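Local atomic coordinates of beta-N-acetylglucosaminidase-like protein Glycoside hydrolase family 20 (Flavobacterium johnsoniae, PDB entry 6YHH), a protein that probably removes terminal N-acetylhexosamine units from chitin-derived oligosaccharides, as a family 20 beta-N-acetylglucosaminidase of bacterial chitin metabolism. Residues A421-N426 against A469-R474. Sequence-based numbering, arbitrary orientation. Where two conformers were deposited one is given.
Sequences ASHYLN and AAIAER
Tyr424 and Arg474 illustrate how one arginine can serve a carbonyl and an aromatic ring at once. Among the hydrogen bonds, Arg474 meets Tyr424 O side-on, NE at 2.8 Å and NH2 at 2.9 Å, the oxygen lying near the guanidinium plane; NE approaches almost in line with the C=O, whereas NH2 stands above the carbonyl plane. Bends at chi2 and chi3 (56° and 53°) fold the arginine back to this oxygen. At the ring's far end, Tyr424 OH donates to the anti lone pair of Glu473 OE1 over a short 2.5 Å, while Arg490 pairs with Glu473 OE2. The cation-pi contact sets Arg474 CZ 4.7 Å from the Tyr424 ring centroid, with NH2 over the face; NH2 also bonds Ile481 O. A methionine in place of Arg474 would probably leave Tyr424 O without either donor and the ring face without its cation. Apolar contacts complete the interface: Ala470 CB lies 3.9 Å from Tyr424 CD1, and Ile471 CG1 packs 3.7 Å from His423 CB. This buried helix-to-helix junction, away from the predicted proton donor, joins the C-terminal end of helix 420-424 to helix 467-476 within the family 20 TIM-barrel catalytic domain.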
ATOM      1  N   ALA A 421      24.963 -11.182  -0.776  1.00  8.34           N
ATOM      2  CA  ALA A 421      26.220 -11.478  -0.083  1.00  9.38           C
ATOM      3  C   ALA A 421      27.235 -10.369  -0.147  1.00 10.94           C
ATOM      4  O   ALA A 421      27.978 -10.215   0.790  1.00 13.02           O
ATOM      5  CB  ALA A 421      26.822 -12.748  -0.661  1.00  9.50           C
ATOM      6  N   SER A 422      27.235  -9.546  -1.213  1.00 10.68           N
ATOM      7  CA  SER A 422      28.158  -8.414  -1.253  0.50 10.74           C
ATOM      8  C   SER A 422      27.849  -7.416  -0.120  1.00 12.25           C
ATOM      9  O   SER A 422      28.780  -6.860   0.458  1.00 13.57           O
ATOM     10  CB  SER A 422      28.119  -7.673  -2.588  0.50 10.72           C
ATOM     11  OG  SER A 422      26.887  -7.009  -2.697  0.50  9.14           O
ATOM     12  N   HIS A 423      26.584  -7.223   0.222  1.00  9.77           N
ATOM     13  CA  HIS A 423      26.226  -6.374   1.327  1.00  9.88           C
ATOM     14  C   HIS A 423      26.427  -7.023   2.724  1.00  9.96           C
ATOM     15  O   HIS A 423      26.885  -6.369   3.649  1.00  9.87           O
ATOM     16  CB  HIS A 423      24.755  -5.885   1.138  1.00  9.93           C
ATOM     17  CG  HIS A 423      24.549  -5.203  -0.141  1.00  9.65           C
ATOM     18  ND1 HIS A 423      25.284  -4.108  -0.522  1.00 10.19           N
ATOM     19  CD2 HIS A 423      23.612  -5.386  -1.103  1.00  9.85           C
ATOM     20  CE1 HIS A 423      24.862  -3.699  -1.707  1.00  9.45           C
ATOM     21  NE2 HIS A 423      23.860  -4.461  -2.077  1.00  9.77           N
ATOM     22  N   TYR A 424      26.109  -8.335   2.818  1.00  9.47           N
ATOM     23  CA  TYR A 424      26.184  -9.034   4.097  1.00 10.44           C
ATOM     24  C   TYR A 424      27.577  -9.131   4.601  1.00 11.01           C
ATOM     25  O   TYR A 424      27.786  -9.043   5.807  1.00 12.24           O
ATOM     26  CB  TYR A 424      25.609 -10.432   3.917  1.00 10.79           C
ATOM     27  CG  TYR A 424      25.465 -11.237   5.193  1.00 10.07           C
ATOM     28  CD1 TYR A 424      24.774 -10.728   6.256  1.00 10.57           C
ATOM     29  CD2 TYR A 424      26.111 -12.456   5.315  1.00 10.06           C
ATOM     30  CE1 TYR A 424      24.612 -11.479   7.404  1.00 10.16           C
ATOM     31  CE2 TYR A 424      26.001 -13.229   6.443  1.00 10.74           C
ATOM     32  CZ  TYR A 424      25.270 -12.748   7.493  1.00 10.17           C
ATOM     33  OH  TYR A 424      25.139 -13.478   8.618  1.00 10.89           O
ATOM     34  N   LEU A 425      28.536  -9.237   3.691  1.00 12.46           N
ATOM     35  CA  LEU A 425      29.968  -9.432   4.103  1.00 13.71           C
ATOM     36  C   LEU A 425      30.698  -8.134   4.158  1.00 13.72           C
ATOM     37  O   LEU A 425      31.832  -8.070   4.612  1.00 15.15           O
ATOM     38  CB  LEU A 425      30.615 -10.385   3.162  1.00 14.73           C
ATOM     39  CG  LEU A 425      29.940 -11.781   3.245  1.00 15.98           C
ATOM     40  CD1 LEU A 425      30.588 -12.708   2.228  1.00 16.94           C
ATOM     41  CD2 LEU A 425      29.857 -12.382   4.670  1.00 16.89           C
ATOM     42  N   ASN A 426      30.025  -7.018   3.846  1.00 12.24           N
ATOM     43  CA  ASN A 426      30.663  -5.739   3.941  1.00 11.66           C
ATOM     44  C   ASN A 426      30.711  -5.270   5.402  1.00 12.70           C
ATOM     45  O   ASN A 426      29.703  -5.100   6.027  1.00 15.87           O
ATOM     46  CB  ASN A 426      29.799  -4.730   3.164  1.00 10.37           C
ATOM     47  CG  ASN A 426      30.419  -3.349   3.027  1.00 10.88           C
ATOM     48  OD1 ASN A 426      31.496  -3.209   2.445  1.00 11.00           O
ATOM     49  ND2 ASN A 426      29.673  -2.288   3.447  1.00 10.60           N
ATOM     50  N   ALA A 469      17.653  -6.423   5.402  1.00  8.41           N
ATOM     51  CA  ALA A 469      17.567  -7.286   6.615  1.00  8.52           C
ATOM     52  C   ALA A 469      18.876  -7.979   6.882  1.00  8.69           C
ATOM     53  O   ALA A 469      19.293  -8.079   8.036  1.00  8.92           O
ATOM     54  CB  ALA A 469      16.377  -8.208   6.573  1.00  7.95           C
ATOM     55  N   ALA A 470      19.589  -8.392   5.816  1.00  8.67           N
ATOM     56  CA  ALA A 470      20.939  -8.931   5.957  1.00  9.17           C
ATOM     57  C   ALA A 470      21.935  -7.858   6.423  1.00  9.64           C
ATOM     58  O   ALA A 470      22.780  -8.109   7.248  1.00  9.93           O
ATOM     59  CB  ALA A 470      21.370  -9.610   4.672  1.00 10.07           C
ATOM     60  N   ILE A 471      21.779  -6.623   5.915  1.00  8.31           N
ATOM     61  CA  ILE A 471      22.569  -5.535   6.368  1.00  8.94           C
ATOM     62  C   ILE A 471      22.301  -5.267   7.857  1.00  8.35           C
ATOM     63  O   ILE A 471      23.284  -5.020   8.624  1.00  8.62           O
ATOM     64  CB  ILE A 471      22.357  -4.286   5.506  1.00  8.43           C
ATOM     65  CG1 ILE A 471      22.881  -4.572   4.102  1.00  9.24           C
ATOM     66  CG2 ILE A 471      23.012  -3.042   6.106  1.00  8.56           C
ATOM     67  CD1 ILE A 471      22.501  -3.502   3.085  1.00  9.01           C
ATOM     68  N   ALA A 472      21.050  -5.334   8.284  1.00  8.07           N
ATOM     69  CA  ALA A 472      20.708  -5.158   9.682  1.00  9.61           C
ATOM     70  C   ALA A 472      21.496  -6.132  10.520  1.00  8.14           C
ATOM     71  O   ALA A 472      21.951  -5.794  11.616  1.00  8.71           O
ATOM     72  CB  ALA A 472      19.213  -5.273   9.928  1.00  9.68           C
ATOM     73  N   GLU A 473      21.574  -7.391  10.051  1.00  8.38           N
ATOM     74  CA  GLU A 473      22.348  -8.390  10.816  1.00  9.22           C
ATOM     75  C   GLU A 473      23.831  -8.030  10.902  1.00  9.82           C
ATOM     76  O   GLU A 473      24.476  -8.068  12.002  1.00  9.44           O
ATOM     77  CB  GLU A 473      22.172  -9.770  10.256  1.00  9.47           C
ATOM     78  CG  GLU A 473      23.138 -10.784  10.883  1.00 10.12           C
ATOM     79  CD  GLU A 473      22.569 -12.170  10.796  1.00  9.89           C
ATOM     80  OE1 GLU A 473      23.042 -12.984   9.973  1.00 11.57           O
ATOM     81  OE2 GLU A 473      21.517 -12.406  11.472  1.00 10.31           O
ATOM     82  N   ARG A 474      24.406  -7.573   9.800  1.00 10.21           N
ATOM     83  CA  ARG A 474      25.790  -7.098   9.881  1.00 10.22           C
ATOM     84  C   ARG A 474      26.003  -5.971  10.877  1.00 10.05           C
ATOM     85  O   ARG A 474      27.057  -5.871  11.525  1.00 10.36           O
ATOM     86  CB  ARG A 474      26.330  -6.707   8.509  1.00 10.56           C
ATOM     87  CG  ARG A 474      27.796  -6.227   8.474  1.00 11.00           C
ATOM     88  CD  ARG A 474      28.830  -7.204   9.044  1.00 12.59           C
ATOM     89  NE  ARG A 474      28.648  -8.475   8.384  1.00 14.32           N
ATOM     90  CZ  ARG A 474      28.423  -9.640   8.993  1.00 13.18           C
ATOM     91  NH1 ARG A 474      28.441  -9.837  10.319  1.00 11.97           N
ATOM     92  NH2 ARG A 474      28.173 -10.635   8.221  1.00 13.89           N
TER